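Local coordinates for protein glycogen synthase (Cyanobacterium sp. CLg1, PDB 6GNF) that belongs to the glycogen and starch synthase family of two-domain glycosyltransferases and holds adenosine-5'-diphosphate and a glycan in the cleft between its domains, at residues S431-C436 against I473-I478; N23-S28 against K57-A62; N303-E308 against N439-M444; H107-K112 against V133-M138. All blocks are in the same frame, centred on the assembly; numbering follows the deposited sequence.

Interaction 1 of 4, residues S431-C436 against I473-I478; sequences SRFEPC and IPMPKI. With AC1 (4,6-dideoxy-4-{[(1S,4R,5S,6S)-4,5,6-trihydroxy-3-(hydroxymethyl)cyclohex-2-en-1-yl]amino}-alpha-D-glucopyranose), chain D.
The R432 side chain crosses I473 at nearly a right angle and ends at the carbonyl of P474. CB lies 3.7 Å from M475 SD, and CG rests on I473 CG2 at 3.8 Å. The chain then runs extended from CG to NE (chi2 -174°, chi3 171°), which takes CD past M475 SD to the carbonyl of P474. NE donates to P474 O at 3.2 Å, with the acceptor exactly in the guanidinium plane, while I473 CG2 lies over one face of the group. A water that accepts from R432 NH2 donates back to P474 O, closing a second route to the same oxygen. NH1 turns to N361 O and D366, so all three nitrogens have partners, which should restrict rotation of the group. M475, bent at chi2 and chi3, curls back to put SD at the edge of the F433 ring, 3.8 Å from CD1, a Met-aromatic contact. Another water joins S431 O to I473 N.

Farther along the same loop, E434 OE2 accepts from O3B of AC1 at 2.6 Å and also pairs with K363. The amide of C436 gives the same O3B a nearly straight bond of 3.2 Å. The loop follows strand 426-429, and a ligand site formed at the carboxyl end of a parallel strand is typical of the Rossmann-like domains of GT-B glycosyltransferases.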
# COMPACT_ATOMS: atom_id res chain seq x y z
N SER A 431 3.64 -2.75 -13.68
CA SER A 431 3.44 -3.64 -12.55
C SER A 431 3.07 -5.04 -13.01
O SER A 431 2.33 -5.22 -13.97
CB SER A 431 2.35 -3.09 -11.62
OG SER A 431 2.69 -1.80 -11.15
N ARG A 432 3.58 -6.05 -12.30
CA ARG A 432 3.21 -7.44 -12.53
C ARG A 432 1.90 -7.79 -11.83
O ARG A 432 1.17 -8.67 -12.27
CB ARG A 432 4.33 -8.37 -12.08
CG ARG A 432 5.59 -8.25 -12.92
CD ARG A 432 6.63 -9.29 -12.55
NE ARG A 432 7.74 -9.31 -13.50
CZ ARG A 432 8.87 -8.60 -13.40
NH1 ARG A 432 9.08 -7.78 -12.38
NH2 ARG A 432 9.80 -8.71 -14.34
N PHE A 433 1.65 -7.15 -10.69
CA PHE A 433 0.32 -7.15 -10.07
C PHE A 433 0.18 -5.84 -9.30
O PHE A 433 1.19 -5.28 -8.85
CB PHE A 433 0.14 -8.37 -9.16
CG PHE A 433 1.21 -8.50 -8.11
CD1 PHE A 433 2.41 -9.13 -8.40
CD2 PHE A 433 1.00 -8.00 -6.83
CE1 PHE A 433 3.40 -9.25 -7.43
CE2 PHE A 433 1.99 -8.12 -5.86
CZ PHE A 433 3.19 -8.74 -6.16
N GLU A 434 -1.04 -5.35 -9.16
CA GLU A 434 -1.27 -4.05 -8.55
C GLU A 434 -2.68 -3.94 -7.99
O GLU A 434 -3.61 -3.64 -8.72
CB GLU A 434 -1.02 -2.93 -9.57
CG GLU A 434 -0.80 -1.56 -8.93
CD GLU A 434 0.48 -1.51 -8.14
OE1 GLU A 434 1.56 -1.53 -8.78
OE2 GLU A 434 0.42 -1.44 -6.89
N PRO A 435 -2.84 -4.22 -6.68
CA PRO A 435 -4.14 -4.14 -6.04
C PRO A 435 -4.92 -2.86 -6.37
O PRO A 435 -6.10 -2.93 -6.71
CB PRO A 435 -3.80 -4.24 -4.55
CG PRO A 435 -2.63 -5.15 -4.54
CD PRO A 435 -1.84 -4.80 -5.77
N CYS A 436 -4.26 -1.71 -6.30
CA CYS A 436 -4.86 -0.47 -6.78
C CYS A 436 -3.84 0.43 -7.44
O CYS A 436 -3.97 0.75 -8.62
CB CYS A 436 -5.55 0.29 -5.65
SG CYS A 436 -6.43 1.77 -6.21
N ILE A 473 2.73 -7.92 -18.10
CA ILE A 473 4.12 -8.13 -17.71
C ILE A 473 4.18 -9.47 -16.99
O ILE A 473 3.63 -9.61 -15.91
CB ILE A 473 4.63 -7.02 -16.76
CG1 ILE A 473 4.31 -5.62 -17.31
CG2 ILE A 473 6.13 -7.17 -16.52
CD1 ILE A 473 4.92 -5.30 -18.66
N PRO A 474 4.83 -10.48 -17.60
CA PRO A 474 4.71 -11.83 -17.05
C PRO A 474 5.41 -12.00 -15.71
O PRO A 474 6.47 -11.41 -15.49
CB PRO A 474 5.34 -12.71 -18.13
CG PRO A 474 6.26 -11.81 -18.89
CD PRO A 474 5.73 -10.41 -18.77
N MET A 475 4.80 -12.81 -14.84
CA MET A 475 5.35 -13.11 -13.52
C MET A 475 6.45 -14.16 -13.64
O MET A 475 6.47 -14.91 -14.60
CB MET A 475 4.25 -13.64 -12.60
CG MET A 475 3.32 -12.58 -12.04
SD MET A 475 4.03 -11.72 -10.62
CE MET A 475 3.84 -12.92 -9.32
N PRO A 476 7.32 -14.25 -12.62
CA PRO A 476 8.26 -15.38 -12.56
C PRO A 476 7.50 -16.71 -12.50
O PRO A 476 6.41 -16.74 -11.93
CB PRO A 476 9.04 -15.13 -11.25
CG PRO A 476 8.74 -13.73 -10.85
CD PRO A 476 7.40 -13.41 -11.41
N LYS A 477 8.06 -17.79 -13.05
CA LYS A 477 7.35 -19.08 -13.06
C LYS A 477 6.99 -19.59 -11.66
O LYS A 477 6.00 -20.31 -11.52
CB LYS A 477 8.14 -20.15 -13.83
CG LYS A 477 8.08 -19.94 -15.33
CD LYS A 477 8.78 -20.98 -16.19
CE LYS A 477 7.95 -22.22 -16.45
NZ LYS A 477 6.62 -22.01 -17.08
N ILE A 478 7.80 -19.25 -10.66
CA ILE A 478 7.41 -19.42 -9.24
C ILE A 478 7.92 -18.22 -8.43
O ILE A 478 8.89 -17.58 -8.83
CB ILE A 478 7.98 -20.71 -8.61
CG1 ILE A 478 9.50 -20.77 -8.74
CG2 ILE A 478 7.33 -21.94 -9.24
CD1 ILE A 478 10.17 -21.67 -7.72
C1 AC1 D . 3.07 -3.04 2.88
O2 AC1 D . 1.17 -4.41 3.53
C2 AC1 D . 1.56 -3.24 2.79
C4A AC1 D . -2.12 -0.53 -2.97
C3 AC1 D . 1.08 -3.33 1.34
O3 AC1 D . -0.35 -3.33 1.37
C4 AC1 D . 1.63 -2.17 0.48
N4A AC1 D . 1.20 -2.19 -0.94
C5 AC1 D . 3.16 -2.19 0.61
O5 AC1 D . 3.52 -2.01 1.99
C6 AC1 D . 3.85 -1.11 -0.20
C1B AC1 D . -0.19 -2.19 -1.41
C2B AC1 D . -0.36 -2.31 -2.96
O2B AC1 D . 0.86 -2.55 -3.65
C3B AC1 D . -0.92 -1.10 -3.67
O3B AC1 D . -1.34 -1.47 -4.98
O4 AC1 D . -2.42 0.71 -3.62
C5B AC1 D . -1.84 -0.31 -1.50
C7B AC1 D . -0.94 -1.02 -0.83
C6B AC1 D . -2.63 0.72 -0.77
O6B AC1 D . -4.01 0.34 -0.89
O HOH W 1 1.30 -7.02 -15.87
O HOH W 2 1.43 -9.58 -14.72
O HOH W 3 8.57 -9.95 -17.05

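Interaction 2 of 4, residues N23-S28 against K57-A62; sequences NICFVS and KVCTVA. With SO4 (sulfate ion), chain H.
F26 O is gripped twice from the neighbouring strand: V61 N donates to it at 2.7 Å, and the CA-H of T60 approaches at a CA to O distance of 3.2 Å. This bond lies in the second half of a parallel pair, the two strands of the beta-alpha-beta unit formed by strand 23-27, helix 39-54 and strand 57-63. I24, F26 and S28 bond to 57-62, with I24 N on K57 O, C59 N on I24 O, F26 N on C59 O and S28 N on V61 O. The alternate residues C25 and V27 turn their backbone polar groups to strand 166-170 instead, which makes 23-27 an interior strand. The short segments are twisted by 21° against each other.

On the face carrying I24, V58, F26 and T60, the F26 ring leans obliquely across V58, with CD1 4.2 Å from CG1, and both side chains reach P48 of helix 39-54. T60 OG1 is taken by H101.

The other face is polar at its beginning and apolar farther on. The side chains of N23 and K57 run alongside each other, N23 OD1 resting on K57 CD; one water donates to N23 OD1 and accepts from K57 NZ. N23 ND2 donates to N164 O and, at 2.9 Å, to O3 of a sulfate that probably came from the crystallisation liquor. Deeper in, C25 SG is anti to its own amide nitrogen (chi1 180°), whereas C59 SG takes the crowded position between N and the carbonyl carbon (chi1 70°). The two sulfurs meet at 3.6 Å, too far for a disulfide, and V61 CG2 packs 3.7 Å from C25 SG.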
# COMPACT_ATOMS: atom_id res chain seq x y z
N ASN A 23 -19.12 4.07 14.50
CA ASN A 23 -17.88 4.02 15.25
C ASN A 23 -16.92 3.10 14.51
O ASN A 23 -17.16 1.90 14.41
CB ASN A 23 -18.15 3.47 16.65
CG ASN A 23 -19.07 4.37 17.46
OD1 ASN A 23 -18.87 5.57 17.54
ND2 ASN A 23 -20.09 3.77 18.07
N ILE A 24 -15.85 3.67 13.97
CA ILE A 24 -14.93 2.93 13.13
C ILE A 24 -13.52 3.02 13.68
O ILE A 24 -12.97 4.10 13.83
CB ILE A 24 -14.94 3.46 11.68
CG1 ILE A 24 -16.38 3.58 11.17
CG2 ILE A 24 -14.15 2.53 10.77
CD1 ILE A 24 -16.50 4.39 9.92
N CYS A 25 -12.91 1.86 13.93
CA CYS A 25 -11.57 1.79 14.47
C CYS A 25 -10.65 1.08 13.47
O CYS A 25 -10.79 -0.12 13.25
CB CYS A 25 -11.60 1.03 15.79
SG CYS A 25 -9.99 0.85 16.58
N PHE A 26 -9.77 1.85 12.82
CA PHE A 26 -8.82 1.30 11.83
C PHE A 26 -7.58 0.82 12.55
O PHE A 26 -7.02 1.54 13.38
CB PHE A 26 -8.38 2.38 10.83
CG PHE A 26 -9.36 2.62 9.73
CD1 PHE A 26 -10.52 3.32 9.97
CD2 PHE A 26 -9.11 2.17 8.44
CE1 PHE A 26 -11.43 3.56 8.95
CE2 PHE A 26 -10.02 2.40 7.42
CZ PHE A 26 -11.18 3.10 7.67
N VAL A 27 -7.15 -0.39 12.22
CA VAL A 27 -5.96 -0.94 12.84
C VAL A 27 -4.96 -1.26 11.74
O VAL A 27 -5.30 -1.89 10.75
CB VAL A 27 -6.30 -2.21 13.66
CG1 VAL A 27 -5.12 -2.64 14.50
CG2 VAL A 27 -7.51 -1.95 14.55
N SER A 28 -3.74 -0.75 11.88
CA SER A 28 -2.70 -1.03 10.89
C SER A 28 -1.32 -0.82 11.46
O SER A 28 -1.15 -0.25 12.53
CB SER A 28 -2.87 -0.15 9.64
OG SER A 28 -2.62 1.20 9.87
N LYS A 57 -17.48 8.72 13.79
CA LYS A 57 -16.46 8.73 14.82
C LYS A 57 -15.40 7.72 14.44
O LYS A 57 -15.66 6.52 14.42
CB LYS A 57 -17.07 8.38 16.17
CG LYS A 57 -16.09 8.57 17.32
CD LYS A 57 -16.68 8.09 18.64
CE LYS A 57 -17.81 8.98 19.11
NZ LYS A 57 -18.20 8.64 20.51
N VAL A 58 -14.18 8.20 14.22
CA VAL A 58 -13.13 7.42 13.60
C VAL A 58 -11.82 7.55 14.36
O VAL A 58 -11.46 8.64 14.78
CB VAL A 58 -12.88 7.90 12.15
CG1 VAL A 58 -11.97 6.94 11.41
CG2 VAL A 58 -14.21 8.05 11.41
N CYS A 59 -11.12 6.43 14.55
CA CYS A 59 -9.78 6.46 15.11
C CYS A 59 -8.91 5.45 14.39
O CYS A 59 -9.42 4.56 13.71
CB CYS A 59 -9.79 6.16 16.61
SG CYS A 59 -10.20 4.46 17.04
N THR A 60 -7.60 5.63 14.49
CA THR A 60 -6.65 4.66 13.99
C THR A 60 -5.83 4.17 15.17
O THR A 60 -5.62 4.90 16.15
CB THR A 60 -5.69 5.23 12.93
OG1 THR A 60 -4.81 6.17 13.57
CG2 THR A 60 -6.46 5.89 11.78
N VAL A 61 -5.41 2.92 15.10
CA VAL A 61 -4.52 2.33 16.08
C VAL A 61 -3.35 1.72 15.35
O VAL A 61 -3.54 0.92 14.43
CB VAL A 61 -5.21 1.21 16.89
CG1 VAL A 61 -4.26 0.67 17.95
CG2 VAL A 61 -6.49 1.72 17.52
N ALA A 62 -2.14 2.08 15.78
CA ALA A 62 -0.93 1.57 15.15
C ALA A 62 0.21 1.62 16.14
O ALA A 62 0.11 2.28 17.17
CB ALA A 62 -0.60 2.40 13.93
S SO4 H . -23.12 4.05 20.46
O1 SO4 H . -22.47 2.89 21.11
O2 SO4 H . -24.02 3.56 19.39
O3 SO4 H . -22.09 4.95 19.86
O4 SO4 H . -23.88 4.80 21.49
O HOH W 4 -19.35 6.16 20.21

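Interaction 3 of 4, residues N303-E308 against N439-M444; sequences NGTKIE and NQLYAM. With ADP (adenosine-5'-diphosphate), chain F; AC1 (4,6-dideoxy-4-{[(1S,4R,5S,6S)-4,5,6-trihydroxy-3-(hydroxymethyl)cyclohex-2-en-1-yl]amino}-alpha-D-glucopyranose), chain D.
T305 and L441 mark the nearest approach of an extended loop to the short helix 439-445, with 7.3 Å between their CA atoms. Each points its CB toward the other segment, and their side chains pass in opposing senses, T305 CG2 4.2 Å from L441 CB. L441 CD1 reaches on to the backbone, 3.6 Å from N303 O. Because T305 OG1 lies opposite its amide nitrogen (chi1 -174°), the hydroxyl is carried to Y442, where it lies beside CE1, oblique to the ring; it also donates weakly to K306 O. W310 stacks on the Y442 ring, and O3' of adenosine-5'-diphosphate meets its edge, 3.3 Å from CE2. N439 OD1 takes a weak bond from O2' of the nucleotide. From the loop, N303 ND2 donates to O6B of AC1 at 2.8 Å.

Both segments thus line the ligand cleft. Helix 439-445 packs N439 and A443 against strand 426-429 and L441 against T461 of helix 457-461. Helix 39-54, from the half whose sheet ends in strand 298-300 just before the 303-308 loop, touches both segments, V43 on N303 and D42 on Y442.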
# COMPACT_ATOMS: atom_id res chain seq x y z
N ASN A 303 -9.40 2.72 -4.30
CA ASN A 303 -8.86 3.77 -3.43
C ASN A 303 -9.02 5.13 -4.09
O ASN A 303 -8.87 5.25 -5.30
CB ASN A 303 -7.36 3.59 -3.16
CG ASN A 303 -7.05 2.45 -2.21
OD1 ASN A 303 -7.90 2.02 -1.41
ND2 ASN A 303 -5.82 1.96 -2.28
N GLY A 304 -9.32 6.13 -3.27
CA GLY A 304 -9.14 7.51 -3.67
C GLY A 304 -7.83 8.01 -3.09
O GLY A 304 -6.95 7.21 -2.70
N THR A 305 -7.68 9.32 -3.05
CA THR A 305 -6.48 9.94 -2.52
C THR A 305 -6.78 11.36 -2.02
O THR A 305 -7.75 11.99 -2.44
CB THR A 305 -5.39 9.97 -3.60
OG1 THR A 305 -4.17 10.46 -3.03
CG2 THR A 305 -5.79 10.87 -4.76
N LYS A 306 -5.96 11.83 -1.09
CA LYS A 306 -6.06 13.20 -0.61
C LYS A 306 -5.50 14.14 -1.64
O LYS A 306 -4.53 13.82 -2.32
CB LYS A 306 -5.27 13.40 0.69
CG LYS A 306 -6.04 13.03 1.93
CD LYS A 306 -5.15 13.11 3.16
CE LYS A 306 -4.81 14.54 3.49
NZ LYS A 306 -4.34 14.68 4.88
N ILE A 307 -6.05 15.35 -1.65
CA ILE A 307 -5.69 16.35 -2.63
C ILE A 307 -4.65 17.32 -2.07
O ILE A 307 -3.82 17.81 -2.82
CB ILE A 307 -6.98 17.07 -3.12
CG1 ILE A 307 -7.91 16.06 -3.83
CG2 ILE A 307 -6.63 18.27 -3.98
CD1 ILE A 307 -9.33 16.57 -4.01
N GLU A 308 -4.67 17.56 -0.76
CA GLU A 308 -3.82 18.56 -0.11
C GLU A 308 -2.35 18.64 -0.56
O GLU A 308 -1.90 19.69 -1.00
CB GLU A 308 -3.87 18.40 1.41
CG GLU A 308 -5.17 18.89 2.05
CD GLU A 308 -5.43 18.25 3.40
OE1 GLU A 308 -6.53 17.66 3.56
OE2 GLU A 308 -4.55 18.34 4.28
N ASN A 439 0.25 6.10 -7.64
CA ASN A 439 0.92 6.98 -8.59
C ASN A 439 0.04 7.50 -9.69
O ASN A 439 0.11 8.68 -10.01
CB ASN A 439 2.09 6.26 -9.26
CG ASN A 439 3.33 6.24 -8.40
OD1 ASN A 439 3.29 6.53 -7.20
ND2 ASN A 439 4.43 5.87 -9.02
N GLN A 440 -0.76 6.61 -10.27
CA GLN A 440 -1.57 6.98 -11.43
C GLN A 440 -2.66 8.00 -11.07
O GLN A 440 -3.02 8.83 -11.90
CB GLN A 440 -2.17 5.73 -12.11
CG GLN A 440 -3.38 5.12 -11.43
CD GLN A 440 -3.04 4.16 -10.30
OE1 GLN A 440 -1.90 4.13 -9.79
NE2 GLN A 440 -4.00 3.33 -9.94
N LEU A 441 -3.12 7.96 -9.83
CA LEU A 441 -4.12 8.91 -9.35
C LEU A 441 -3.50 10.29 -9.21
O LEU A 441 -4.03 11.28 -9.72
CB LEU A 441 -4.70 8.47 -8.01
CG LEU A 441 -5.28 7.05 -7.92
CD1 LEU A 441 -5.91 6.83 -6.55
CD2 LEU A 441 -6.30 6.79 -9.02
N TYR A 442 -2.34 10.34 -8.56
CA TYR A 442 -1.59 11.58 -8.46
C TYR A 442 -1.31 12.13 -9.85
O TYR A 442 -1.55 13.31 -10.12
CB TYR A 442 -0.26 11.36 -7.73
CG TYR A 442 -0.36 11.03 -6.26
CD1 TYR A 442 -1.43 11.47 -5.49
CD2 TYR A 442 0.65 10.32 -5.63
CE1 TYR A 442 -1.51 11.18 -4.14
CE2 TYR A 442 0.58 10.03 -4.28
CZ TYR A 442 -0.50 10.46 -3.54
OH TYR A 442 -0.57 10.16 -2.20
N ALA A 443 -0.79 11.28 -10.72
CA ALA A 443 -0.41 11.70 -12.06
C ALA A 443 -1.57 12.38 -12.78
O ALA A 443 -1.40 13.43 -13.39
CB ALA A 443 0.07 10.50 -12.86
N MET A 444 -2.75 11.77 -12.74
CA MET A 444 -3.91 12.32 -13.42
C MET A 444 -4.30 13.70 -12.89
O MET A 444 -4.68 14.57 -13.67
CB MET A 444 -5.09 11.35 -13.36
CG MET A 444 -4.89 10.14 -14.26
SD MET A 444 -6.30 9.03 -14.39
CE MET A 444 -6.26 8.22 -12.80
PB ADP F . 2.88 0.47 -3.12
O1B ADP F . 2.55 -0.86 -3.74
O2B ADP F . 1.92 0.87 -2.03
O3B ADP F . 4.34 0.65 -2.79
PA ADP F . 1.45 2.64 -4.38
O1A ADP F . 0.11 2.11 -3.87
O2A ADP F . 1.55 3.29 -5.75
O3A ADP F . 2.59 1.49 -4.34
O5' ADP F . 2.03 3.68 -3.30
C5' ADP F . 3.43 3.99 -3.23
C4' ADP F . 3.57 5.44 -2.79
O4' ADP F . 4.91 5.76 -2.41
C3' ADP F . 3.22 6.37 -3.93
O3' ADP F . 2.41 7.43 -3.40
C2' ADP F . 4.55 6.86 -4.46
O2' ADP F . 4.40 8.20 -4.91
C1' ADP F . 5.48 6.75 -3.27
N9 ADP F . 6.88 6.33 -3.55
C8 ADP F . 7.30 5.09 -3.89
N7 ADP F . 8.65 5.05 -4.04
C5 ADP F . 9.12 6.29 -3.79
C6 ADP F . 10.44 6.95 -3.77
N6 ADP F . 11.57 6.28 -4.05
N1 ADP F . 10.48 8.27 -3.45
C2 ADP F . 9.38 8.97 -3.16
N3 ADP F . 8.15 8.43 -3.17
C4 ADP F . 7.95 7.12 -3.46
C1 AC1 D . 3.07 -3.04 2.88
O2 AC1 D . 1.17 -4.41 3.53
C2 AC1 D . 1.56 -3.24 2.79
C4A AC1 D . -2.12 -0.53 -2.97
C3 AC1 D . 1.08 -3.33 1.34
O3 AC1 D . -0.35 -3.33 1.37
C4 AC1 D . 1.63 -2.17 0.48
N4A AC1 D . 1.20 -2.19 -0.94
C5 AC1 D . 3.16 -2.19 0.61
O5 AC1 D . 3.52 -2.01 1.99
C6 AC1 D . 3.85 -1.11 -0.20
C1B AC1 D . -0.19 -2.19 -1.41
C2B AC1 D . -0.36 -2.31 -2.96
O2B AC1 D . 0.86 -2.55 -3.65
C3B AC1 D . -0.92 -1.10 -3.67
O3B AC1 D . -1.34 -1.47 -4.98
O4 AC1 D . -2.42 0.71 -3.62
C5B AC1 D . -1.84 -0.31 -1.50
C7B AC1 D . -0.94 -1.02 -0.83
C6B AC1 D . -2.63 0.72 -0.77
O6B AC1 D . -4.01 0.34 -0.89

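Interaction 4 of 4, residues H107-K112 against V133-M138; sequences HVYLSK and VERFAM
R135 bends at chi3 (44°), which swings its guanidinium back over the end of helix 107-110, while Y109, with CG opposite its carbonyl carbon (chi1 -59°), sends its ring the other way to the backbone of R135. The two side chains run antiparallel alongside each other, the ring and guanidinium planes inclined at 62°. Y109 OH donates to R135 O at 2.6 Å, a short bond lying in the carbonyl plane. In return, R135 NH1 donates to V108 O at 2.9 Å; the acceptor sits at the edge of the guanidinium, but the N-H is bent away from a straight line. Two more donors of the same group are engaged, NE by N132 and NH2, weakly, by L120.

Next to these polar bonds is an apolar patch. V108 CG2 and M138 CE meet tip to tip at 3.7 Å, and the same methyl lies 3.6 Å from Y109 CZ. V108 CG2 also packs 3.7 Å from R135 CG. K112, which is poorly ordered, is modelled with CE 3.4 Å from R135 NH1, yet its ammonium is drawn off to D131 and Y129, leaving NZ and NH1 4.7 Å apart.

Each helix therefore donates through one side chain and accepts through one backbone carbonyl. The exchange ties the short helix 107-110 to helix 132-144 at two points and satisfies two backbone carbonyls, and D131 probably offsets some of the like-charge repulsion between K112 and R135.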
# COMPACT_ATOMS: atom_id res chain seq x y z
N HIS A 107 8.64 -1.27 24.10
CA HIS A 107 10.06 -1.33 23.76
C HIS A 107 10.32 -1.98 22.38
O HIS A 107 11.16 -1.51 21.64
CB HIS A 107 10.83 -2.01 24.92
CG HIS A 107 12.19 -2.51 24.56
ND1 HIS A 107 13.32 -1.71 24.64
CD2 HIS A 107 12.63 -3.75 24.21
CE1 HIS A 107 14.38 -2.42 24.31
NE2 HIS A 107 13.99 -3.65 24.04
N VAL A 108 9.54 -2.99 22.00
CA VAL A 108 9.78 -3.71 20.76
C VAL A 108 9.37 -2.93 19.53
O VAL A 108 9.71 -3.35 18.43
CB VAL A 108 9.08 -5.10 20.72
CG1 VAL A 108 9.46 -5.93 21.94
CG2 VAL A 108 7.57 -4.97 20.61
N TYR A 109 8.58 -1.86 19.69
CA TYR A 109 8.24 -1.00 18.57
C TYR A 109 9.19 0.19 18.47
O TYR A 109 9.63 0.51 17.37
CB TYR A 109 6.81 -0.47 18.68
CG TYR A 109 5.74 -1.51 18.73
CD1 TYR A 109 5.70 -2.56 17.81
CD2 TYR A 109 4.73 -1.45 19.69
CE1 TYR A 109 4.71 -3.51 17.87
CE2 TYR A 109 3.74 -2.40 19.74
CZ TYR A 109 3.73 -3.43 18.82
OH TYR A 109 2.75 -4.38 18.88
N LEU A 110 9.49 0.82 19.59
CA LEU A 110 10.22 2.08 19.58
C LEU A 110 11.70 1.89 19.33
O LEU A 110 12.29 2.54 18.47
CB LEU A 110 10.03 2.82 20.91
CG LEU A 110 10.50 4.27 20.97
CD1 LEU A 110 9.67 5.13 20.04
CD2 LEU A 110 10.42 4.79 22.39
N SER A 111 12.29 0.97 20.09
CA SER A 111 13.74 0.84 20.17
C SER A 111 14.36 -0.15 19.15
O SER A 111 15.52 -0.57 19.32
CB SER A 111 14.13 0.43 21.59
OG SER A 111 13.57 -0.84 21.91
N LYS A 112 13.63 -0.49 18.08
CA LYS A 112 14.19 -1.30 16.99
C LYS A 112 15.32 -0.56 16.26
O LYS A 112 16.36 -1.14 15.92
CB LYS A 112 13.10 -1.72 16.00
CG LYS A 112 12.16 -2.79 16.54
CD LYS A 112 12.89 -4.10 16.80
CE LYS A 112 11.92 -5.25 17.03
NZ LYS A 112 12.63 -6.55 17.17
N VAL A 133 5.91 -12.22 14.58
CA VAL A 133 4.76 -12.94 15.13
C VAL A 133 4.33 -12.28 16.44
O VAL A 133 3.17 -11.91 16.60
CB VAL A 133 5.08 -14.43 15.36
CG1 VAL A 133 4.05 -15.10 16.26
CG2 VAL A 133 5.18 -15.16 14.03
N GLU A 134 5.26 -12.13 17.37
CA GLU A 134 4.92 -11.59 18.68
C GLU A 134 4.52 -10.12 18.60
O GLU A 134 3.55 -9.70 19.23
CB GLU A 134 6.09 -11.78 19.65
CG GLU A 134 6.36 -13.22 20.04
CD GLU A 134 7.17 -14.00 19.00
OE1 GLU A 134 7.46 -15.20 19.23
OE2 GLU A 134 7.51 -13.44 17.94
N ARG A 135 5.25 -9.34 17.81
CA ARG A 135 5.00 -7.90 17.66
C ARG A 135 3.62 -7.58 17.12
O ARG A 135 2.95 -6.68 17.63
CB ARG A 135 6.05 -7.26 16.73
CG ARG A 135 7.31 -6.80 17.44
CD ARG A 135 8.53 -6.77 16.53
NE ARG A 135 8.26 -6.18 15.23
CZ ARG A 135 8.47 -4.91 14.88
NH1 ARG A 135 8.97 -4.03 15.74
NH2 ARG A 135 8.18 -4.52 13.64
N PHE A 136 3.18 -8.31 16.11
CA PHE A 136 1.91 -7.99 15.46
C PHE A 136 0.71 -8.69 16.09
O PHE A 136 -0.38 -8.13 16.10
CB PHE A 136 2.00 -8.23 13.95
CG PHE A 136 3.02 -7.37 13.27
CD1 PHE A 136 3.13 -6.02 13.58
CD2 PHE A 136 3.89 -7.90 12.33
CE1 PHE A 136 4.08 -5.22 12.96
CE2 PHE A 136 4.85 -7.10 11.71
CZ PHE A 136 4.94 -5.76 12.03
N ALA A 137 0.91 -9.87 16.67
CA ALA A 137 -0.11 -10.43 17.55
C ALA A 137 -0.38 -9.47 18.71
O ALA A 137 -1.53 -9.27 19.12
CB ALA A 137 0.31 -11.79 18.07
N MET A 138 0.67 -8.88 19.27
CA MET A 138 0.50 -7.93 20.37
C MET A 138 -0.25 -6.67 19.93
O MET A 138 -1.02 -6.09 20.71
CB MET A 138 1.86 -7.56 20.97
CG MET A 138 1.75 -6.67 22.21
SD MET A 138 3.31 -6.44 23.06
CE MET A 138 4.10 -5.31 21.92

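Overall arrangement
Interactions 2, 3 and 4 are buried and interaction 1 partly so. Interaction 2 is a backbone-bonded strand pair inside the mixed sheet of the amino-terminal half. Interaction 4 belongs to the same half and comes within about 6 Å of it (nearest atoms), but joins two helices by side chains bonding to carbonyls. Interaction 1 reaches the cleft through E434-C436, interaction 3 through N303, N439 and Y442; the two alternate along the chain and touch where C436 SG packs 3.7 Å from N303 N. Interaction 1 relies on an arginine and waters between loops; interaction 3 is mainly van der Waals packing, with hydrogen bonds directed to ligands.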